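NRPS (Penicillium fellutanum, PDB 6NKI) binds NADPH in a Rossmann-type fold of the male sterility protein family, as part of a non-ribosomal peptide synthetase. Local coordinates at residues A[73-77]-A[78-82]; A[357-360]-A[361-364]; A[389-392]-A[393-397]. One frame throughout, in Å; residues are numbered along the deposited sequence.

From the N terminus, interaction 1 (73-82) comes first, in the loop that leads from helix 59-72 to strand 84-88, an outermost strand of the parallel Rossmann sheet; the side chains of W75, W76 and Y80 pack the loop against helices 32-43 and 59-72. Interaction 2 (357-364) follows far along the chain and turns it into helix 363-369, beside helices 339-351 and 248-259. Interaction 3 (389-397) lies at the start of helix 389-410, where helix 276-288, strand 316-318 and the second subunit meet it. The three are strictly in series, none nested in or crossing another. Their centres are 29 to 34 Å apart, and no two of them touch.

Interaction 1. Residues A[73-77]-A[78-82]; sequences ARWWR and NDYRR
Y80 N donates to R77 O at 3.0 Å, an N-H...O angle of 162°, and this i to i+3 bond opens the 3-10 segment 78-82 in the loop between helix 59-72 and strand 84-88. The side chains of the same two residues run side by side in one direction. R77 CB lies 3.5 Å from Y80 CD2, the CG and CD methylenes follow along CE2, and the guanidinium comes obliquely to the hydroxyl end, its plane 71° from that of the ring. W76 and Y80 slide past each other in opposite directions; with W76 CG anti to the backbone N (chi1 178°), the far end of the indole brings CZ3 to 3.8 Å from Y80 CB. R81 CG meets the rim of the same indole, near its plane, 3.8 Å from CZ2. W75 reaches Y80 more loosely, CZ3 being 4.4 Å from CD2; its NE1 is hydrogen-bonded to T35 OG1 and its ring stacks on H39, while L42 and V43 touch Y80. Upstream, R74 ends helix 59-72 in a Schellman motif. One hydrogen bond thus joins 73-77 to 78-82, and the rest is mostly van der Waals contact of indole, phenol ring and arginine methylenes.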
loop_
_atom_site.group_PDB
_atom_site.type_symbol
_atom_site.label_atom_id
_atom_site.label_comp_id
_atom_site.label_asym_id
_atom_site.label_seq_id
_atom_site.Cartn_x
_atom_site.Cartn_y
_atom_site.Cartn_z
ATOM N N ALA A 73 6.677 -15.096 10.865
ATOM C CA ALA A 73 6.092 -14.231 9.850
ATOM C C ALA A 73 5.746 -14.974 8.579
ATOM O O ALA A 73 5.310 -14.338 7.614
ATOM C CB ALA A 73 7.030 -13.072 9.510
ATOM N N ARG A 74 5.954 -16.291 8.547
ATOM C CA ARG A 74 5.443 -17.147 7.472
ATOM C C ARG A 74 6.005 -16.743 6.110
ATOM O O ARG A 74 5.301 -16.761 5.098
ATOM C CB ARG A 74 3.913 -17.136 7.448
ATOM C CG ARG A 74 3.271 -17.693 8.700
ATOM C CD ARG A 74 1.786 -17.454 8.625
ATOM N NE ARG A 74 1.085 -17.841 9.842
ATOM C CZ ARG A 74 -0.210 -17.624 10.040
ATOM N NH1 ARG A 74 -0.790 -17.999 11.173
ATOM N NH2 ARG A 74 -0.922 -17.019 9.097
ATOM N N TRP A 75 7.285 -16.372 6.082
ATOM C CA TRP A 75 7.981 -16.184 4.822
ATOM C C TRP A 75 9.072 -17.220 4.587
ATOM O O TRP A 75 9.613 -17.298 3.472
ATOM C CB TRP A 75 8.556 -14.764 4.723
ATOM C CG TRP A 75 9.626 -14.323 5.732
ATOM C CD1 TRP A 75 9.435 -13.590 6.879
ATOM C CD2 TRP A 75 11.046 -14.536 5.632
ATOM N NE1 TRP A 75 10.641 -13.353 7.494
ATOM C CE2 TRP A 75 11.645 -13.918 6.746
ATOM C CE3 TRP A 75 11.862 -15.196 4.715
ATOM C CZ2 TRP A 75 13.029 -13.940 6.959
ATOM C CZ3 TRP A 75 13.239 -15.225 4.934
ATOM C CH2 TRP A 75 13.803 -14.607 6.044
ATOM N N TRP A 76 9.369 -18.052 5.583
ATOM C CA TRP A 76 10.584 -18.851 5.554
ATOM C C TRP A 76 10.469 -20.024 4.587
ATOM O O TRP A 76 9.447 -20.705 4.528
ATOM C CB TRP A 76 10.955 -19.368 6.954
ATOM C CG TRP A 76 12.166 -20.215 6.857
ATOM C CD1 TRP A 76 12.211 -21.575 6.898
ATOM C CD2 TRP A 76 13.506 -19.776 6.596
ATOM N NE1 TRP A 76 13.505 -22.012 6.715
ATOM C CE2 TRP A 76 14.317 -20.925 6.525
ATOM C CE3 TRP A 76 14.104 -18.519 6.425
ATOM C CZ2 TRP A 76 15.698 -20.858 6.277
ATOM C CZ3 TRP A 76 15.481 -18.453 6.189
ATOM C CH2 TRP A 76 16.256 -19.616 6.114
ATOM N N ARG A 77 11.543 -20.240 3.825
ATOM C CA ARG A 77 11.752 -21.391 2.954
ATOM C C ARG A 77 13.181 -21.877 3.161
ATOM O O ARG A 77 14.099 -21.053 3.239
ATOM C CB ARG A 77 11.547 -21.011 1.484
ATOM C CG ARG A 77 10.135 -20.632 1.054
ATOM C CD ARG A 77 10.165 -20.242 -0.430
ATOM N NE ARG A 77 8.827 -19.890 -0.907
ATOM C CZ ARG A 77 8.264 -18.694 -0.756
ATOM N NH1 ARG A 77 8.864 -17.697 -0.105
ATOM N NH2 ARG A 77 7.053 -18.493 -1.252
ATOM N N ASN A 78 13.381 -23.203 3.227
ATOM C CA ASN A 78 14.720 -23.714 3.503
ATOM C C ASN A 78 15.695 -23.380 2.382
ATOM O O ASN A 78 16.902 -23.312 2.627
ATOM C CB ASN A 78 14.707 -25.232 3.771
ATOM C CG ASN A 78 14.361 -26.068 2.535
ATOM O OD1 ASN A 78 14.149 -25.544 1.440
ATOM N ND2 ASN A 78 14.334 -27.387 2.709
ATOM N N ASP A 79 15.196 -23.162 1.163
ATOM C CA ASP A 79 16.030 -22.705 0.056
ATOM C C ASP A 79 16.847 -21.474 0.414
ATOM O O ASP A 79 17.876 -21.217 -0.221
ATOM C CB ASP A 79 15.139 -22.423 -1.163
ATOM C CG ASP A 79 15.913 -21.859 -2.335
ATOM O OD1 ASP A 79 16.757 -22.591 -2.899
ATOM O OD2 ASP A 79 15.664 -20.688 -2.706
ATOM N N TYR A 80 16.407 -20.714 1.411
ATOM C CA TYR A 80 17.034 -19.451 1.737
ATOM C C TYR A 80 18.246 -19.601 2.638
ATOM O O TYR A 80 18.912 -18.597 2.910
ATOM C CB TYR A 80 16.028 -18.508 2.404
ATOM C CG TYR A 80 14.978 -17.913 1.485
ATOM C CD1 TYR A 80 15.340 -17.031 0.474
ATOM C CD2 TYR A 80 13.621 -18.146 1.689
ATOM C CE1 TYR A 80 14.396 -16.455 -0.357
ATOM C CE2 TYR A 80 12.662 -17.560 0.868
ATOM C CZ TYR A 80 13.063 -16.718 -0.150
ATOM O OH TYR A 80 12.148 -16.117 -0.974
ATOM N N ARG A 81 18.537 -20.807 3.130
ATOM C CA ARG A 81 19.762 -20.981 3.897
ATOM C C ARG A 81 20.989 -20.614 3.070
ATOM O O ARG A 81 21.947 -20.047 3.605
ATOM C CB ARG A 81 19.884 -22.417 4.411
ATOM C CG ARG A 81 18.913 -22.792 5.519
ATOM C CD ARG A 81 19.245 -24.176 6.112
ATOM N NE ARG A 81 18.368 -24.534 7.232
ATOM C CZ ARG A 81 17.289 -25.308 7.129
ATOM N NH1 ARG A 81 16.961 -25.839 5.959
ATOM N NH2 ARG A 81 16.552 -25.566 8.201
ATOM N N ARG A 82 20.972 -20.899 1.759
ATOM C CA ARG A 82 22.194 -20.788 0.961
ATOM C C ARG A 82 22.619 -19.346 0.702
ATOM O O ARG A 82 23.687 -19.132 0.118
ATOM C CB ARG A 82 22.035 -21.504 -0.379
ATOM C CG ARG A 82 21.097 -20.800 -1.344
ATOM C CD ARG A 82 21.034 -21.566 -2.639
ATOM N NE ARG A 82 20.309 -22.816 -2.482
ATOM C CZ ARG A 82 20.442 -23.853 -3.294
ATOM N NH1 ARG A 82 21.313 -23.807 -4.288
ATOM N NH2 ARG A 82 19.742 -24.955 -3.089
#

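Interaction 2. Residues A[357-360]-A[361-364]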
loop_
_atom_site.group_PDB
_atom_site.type_symbol
_atom_site.label_atom_id
_atom_site.label_comp_id
_atom_site.label_asym_id
_atom_site.label_seq_id
_atom_site.Cartn_x
_atom_site.Cartn_y
_atom_site.Cartn_z
ATOM N N HIS A 357 1.109 -9.969 33.399
ATOM C CA HIS A 357 0.154 -9.138 32.677
ATOM C C HIS A 357 0.869 -8.297 31.628
ATOM O O HIS A 357 1.846 -7.613 31.950
ATOM C CB HIS A 357 -0.636 -8.231 33.614
ATOM C CG HIS A 357 -1.726 -7.471 32.918
ATOM N ND1 HIS A 357 -1.522 -6.239 32.334
ATOM C CD2 HIS A 357 -3.018 -7.795 32.665
ATOM C CE1 HIS A 357 -2.647 -5.824 31.781
ATOM N NE2 HIS A 357 -3.568 -6.751 31.961
ATOM N N PRO A 358 0.395 -8.302 30.376
ATOM C CA PRO A 358 1.171 -7.682 29.284
ATOM C C PRO A 358 1.332 -6.172 29.408
ATOM O O PRO A 358 2.249 -5.624 28.783
ATOM C CB PRO A 358 0.373 -8.055 28.023
ATOM C CG PRO A 358 -0.418 -9.272 28.410
ATOM C CD PRO A 358 -0.763 -9.061 29.875
ATOM N N LEU A 359 0.490 -5.480 30.187
ATOM C CA LEU A 359 0.650 -4.044 30.398
ATOM C C LEU A 359 1.365 -3.692 31.692
ATOM O O LEU A 359 1.540 -2.503 31.978
ATOM C CB LEU A 359 -0.696 -3.310 30.376
ATOM C CG LEU A 359 -1.461 -3.074 29.079
ATOM C CD1 LEU A 359 -2.717 -2.298 29.405
ATOM C CD2 LEU A 359 -0.630 -2.331 28.038
ATOM N N TRP A 360 1.768 -4.675 32.486
ATOM C CA TRP A 360 2.603 -4.367 33.638
ATOM C C TRP A 360 3.944 -3.740 33.250
ATOM O O TRP A 360 4.409 -2.853 33.976
ATOM C CB TRP A 360 2.788 -5.634 34.472
ATOM C CG TRP A 360 3.552 -5.479 35.755
ATOM C CD1 TRP A 360 3.261 -4.643 36.802
ATOM C CD2 TRP A 360 4.694 -6.239 36.155
ATOM N NE1 TRP A 360 4.182 -4.813 37.809
ATOM C CE2 TRP A 360 5.069 -5.789 37.437
ATOM C CE3 TRP A 360 5.449 -7.246 35.545
ATOM C CZ2 TRP A 360 6.165 -6.312 38.119
ATOM C CZ3 TRP A 360 6.536 -7.765 36.225
ATOM C CH2 TRP A 360 6.884 -7.297 37.498
ATOM N N PRO A 361 4.607 -4.185 32.171
ATOM C CA PRO A 361 5.828 -3.537 31.705
ATOM C C PRO A 361 5.627 -2.111 31.164
ATOM O O PRO A 361 6.487 -1.289 31.366
ATOM C CB PRO A 361 6.311 -4.485 30.603
ATOM C CG PRO A 361 5.662 -5.802 30.952
ATOM C CD PRO A 361 4.290 -5.399 31.437
ATOM N N LEU A 362 4.505 -1.858 30.483
ATOM C CA LEU A 362 4.251 -0.566 29.784
ATOM C C LEU A 362 3.471 0.460 30.616
ATOM O O LEU A 362 3.248 1.561 30.093
ATOM C CB LEU A 362 3.458 -0.868 28.506
ATOM C CG LEU A 362 4.153 -1.694 27.426
ATOM C CD1 LEU A 362 3.201 -2.033 26.296
ATOM C CD2 LEU A 362 5.389 -0.989 26.901
ATOM N N MET A 363 3.138 0.176 31.871
ATOM C CA MET A 363 2.253 1.106 32.625
ATOM C C MET A 363 2.825 2.524 32.725
ATOM O O MET A 363 2.026 3.470 32.736
ATOM C CB MET A 363 1.949 0.571 34.022
ATOM C CG MET A 363 1.059 -0.638 33.989
ATOM S SD MET A 363 -0.579 -0.189 33.409
ATOM C CE MET A 363 -1.377 -1.788 33.488
ATOM N N GLY A 364 4.139 2.666 32.872
ATOM C CA GLY A 364 4.738 3.986 32.981
ATOM C C GLY A 364 4.402 4.866 31.789
ATOM O O GLY A 364 4.110 6.056 31.945
#
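M363 folds back over L359. Its CB stands 3.7 Å from L359 O, and the chain then bends at chi2 (-67°), which turns the sulfur back along the preceding turn. SD passes 3.4 Å from the same L359 O, a van der Waals approach, and the terminal methyl CE settles 3.5 Å from L359 CB; the modelled place of CG is too near L359 O to be trusted. V350 of helix 339-351 also touches M363, while L359 is packed on V346 and T255. The branch of L359 serves a second neighbour, CD2 lying 4.2 Å from L362 CD1. The backbone beneath is a type I beta turn from H357 to W360, held by W360 N to H357 O at 3.0 Å, and it brings the chain round to helix 363-369. P361 follows the turn directly. Its peptide nitrogen carries no hydrogen, and its CD lies 3.3 Å from H357 O and 3.4 Å from P358 O, with W360 CB against the same carbon. P358 O has a polar partner as well, a hydrogen bond from R251 of helix 248-259. The H357 imidazole has P358 CD over one face, offset toward the rim and 3.6 Å above the plane, and T255 and V350 touch this histidine too.

Interaction 3. Residues A[389-392]-A[393-397]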
loop_
_atom_site.group_PDB
_atom_site.type_symbol
_atom_site.label_atom_id
_atom_site.label_comp_id
_atom_site.label_asym_id
_atom_site.label_seq_id
_atom_site.Cartn_x
_atom_site.Cartn_y
_atom_site.Cartn_z
ATOM N N PRO A 389 -6.725 8.242 0.348
ATOM C CA PRO A 389 -7.736 7.285 0.821
ATOM C C PRO A 389 -7.354 5.828 0.652
ATOM O O PRO A 389 -7.751 4.997 1.481
ATOM C CB PRO A 389 -8.947 7.641 -0.048
ATOM C CG PRO A 389 -8.701 9.054 -0.492
ATOM C CD PRO A 389 -7.243 9.138 -0.686
ATOM N N SER A 390 -6.611 5.479 -0.398
ATOM C CA SER A 390 -6.267 4.074 -0.611
ATOM C C SER A 390 -5.306 3.552 0.456
ATOM O O SER A 390 -5.349 2.361 0.802
ATOM C CB SER A 390 -5.681 3.884 -2.021
ATOM O OG SER A 390 -4.467 4.586 -2.229
ATOM N N LEU A 391 -4.458 4.421 0.994
ATOM C CA LEU A 391 -3.488 3.980 1.988
ATOM C C LEU A 391 -4.160 3.872 3.341
ATOM O O LEU A 391 -3.988 2.868 4.044
ATOM C CB LEU A 391 -2.285 4.938 2.006
ATOM C CG LEU A 391 -1.174 4.852 3.054
ATOM C CD1 LEU A 391 -0.423 3.552 2.993
ATOM C CD2 LEU A 391 -0.258 6.034 2.923
ATOM N N THR A 392 -4.962 4.886 3.676
ATOM C CA THR A 392 -5.859 4.815 4.821
ATOM C C THR A 392 -6.620 3.506 4.811
ATOM O O THR A 392 -6.670 2.809 5.828
ATOM C CB THR A 392 -6.822 5.998 4.796
ATOM O OG1 THR A 392 -6.090 7.220 4.645
ATOM C CG2 THR A 392 -7.647 6.061 6.095
ATOM N N ASN A 393 -7.193 3.125 3.663
ATOM C CA ASN A 393 -7.981 1.896 3.660
ATOM C C ASN A 393 -7.114 0.662 3.864
ATOM O O ASN A 393 -7.541 -0.304 4.508
ATOM C CB ASN A 393 -8.759 1.671 2.366
ATOM C CG ASN A 393 -9.710 0.483 2.501
ATOM O OD1 ASN A 393 -10.362 0.329 3.544
ATOM N ND2 ASN A 393 -9.553 -0.491 1.611
ATOM N N MET A 394 -5.912 0.651 3.303
ATOM C CA MET A 394 -5.131 -0.585 3.353
ATOM C C MET A 394 -4.525 -0.826 4.738
ATOM O O MET A 394 -4.331 -1.988 5.119
ATOM C CB MET A 394 -4.033 -0.579 2.308
ATOM C CG MET A 394 -3.638 -1.994 1.922
ATOM S SD MET A 394 -4.973 -2.818 0.990
ATOM C CE MET A 394 -4.517 -4.553 1.104
ATOM N N ILE A 395 -4.224 0.237 5.494
ATOM C CA ILE A 395 -3.840 0.015 6.887
ATOM C C ILE A 395 -5.065 -0.348 7.716
ATOM O O ILE A 395 -4.992 -1.269 8.537
ATOM C CB ILE A 395 -3.093 1.224 7.487
ATOM C CG1 ILE A 395 -3.975 2.438 7.511
ATOM C CG2 ILE A 395 -1.877 1.648 6.672
ATOM C CD1 ILE A 395 -3.272 3.620 8.003
ATOM N N ARG A 396 -6.197 0.347 7.516
ATOM C CA ARG A 396 -7.450 -0.076 8.138
ATOM C C ARG A 396 -7.693 -1.565 7.990
ATOM O O ARG A 396 -8.015 -2.232 8.973
ATOM C CB ARG A 396 -8.618 0.755 7.593
ATOM C CG ARG A 396 -9.965 0.125 7.796
ATOM C CD ARG A 396 -11.136 1.005 7.517
ATOM N NE ARG A 396 -11.129 1.623 6.196
ATOM C CZ ARG A 396 -11.066 2.942 5.982
ATOM N NH1 ARG A 396 -11.128 3.824 6.988
ATOM N NH2 ARG A 396 -10.963 3.386 4.736
ATOM N N GLN A 397 -7.496 -2.116 6.807
ATOM C CA GLN A 397 -7.675 -3.549 6.684
ATOM C C GLN A 397 -6.564 -4.299 7.403
ATOM O O GLN A 397 -6.762 -5.432 7.848
ATOM C CB GLN A 397 -7.728 -3.973 5.199
ATOM C CG GLN A 397 -8.817 -3.349 4.422
ATOM C CD GLN A 397 -10.191 -3.677 4.970
ATOM O OE1 GLN A 397 -10.856 -2.803 5.515
ATOM N NE2 GLN A 397 -10.631 -4.933 4.802
#
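T392 O accepts the backbone N-H of R396 at 3.0 Å and also lies over one face of that residue's guanidinium group. The guanidinium spends its N-H groups elsewhere. NE donates to N393 OD1 at 3.0 Å, in the amide plane and on a lone pair of the oxygen, which itself lies in the guanidinium plane; NH2 adds a weak bond to the same atom at 3.3 Å. The bend at chi3 (54°) brings the guanidinium edge-on to N393 OD1, which holds the NE and NH2 edge, while NH1 has its partner in a salt bridge with D321. These residues belong to the opening turns of alpha helix 389-410, where the i to i+4 ladder pairs the N-H groups of 393-396 with the carbonyls of 389-392: N393 N to P389 O at 2.9 Å, M394 N to S390 O at 3.1 Å, and I395 N to L391 O at 3.0 Å, the last with an N-H...O angle of 166°. T392 OG1 turns back along the chain to bond P388 O, and S390 OG is hydrogen-bonded to D315 of the second subunit, whose H285 packs against N393 and R396, so the helix start lies at the interface of the two subunits. Apolar contact is modest: L391 CD1 lies 4.4 Å from I395 CG2, and W278 of the same chain touches L391, M394 and I395.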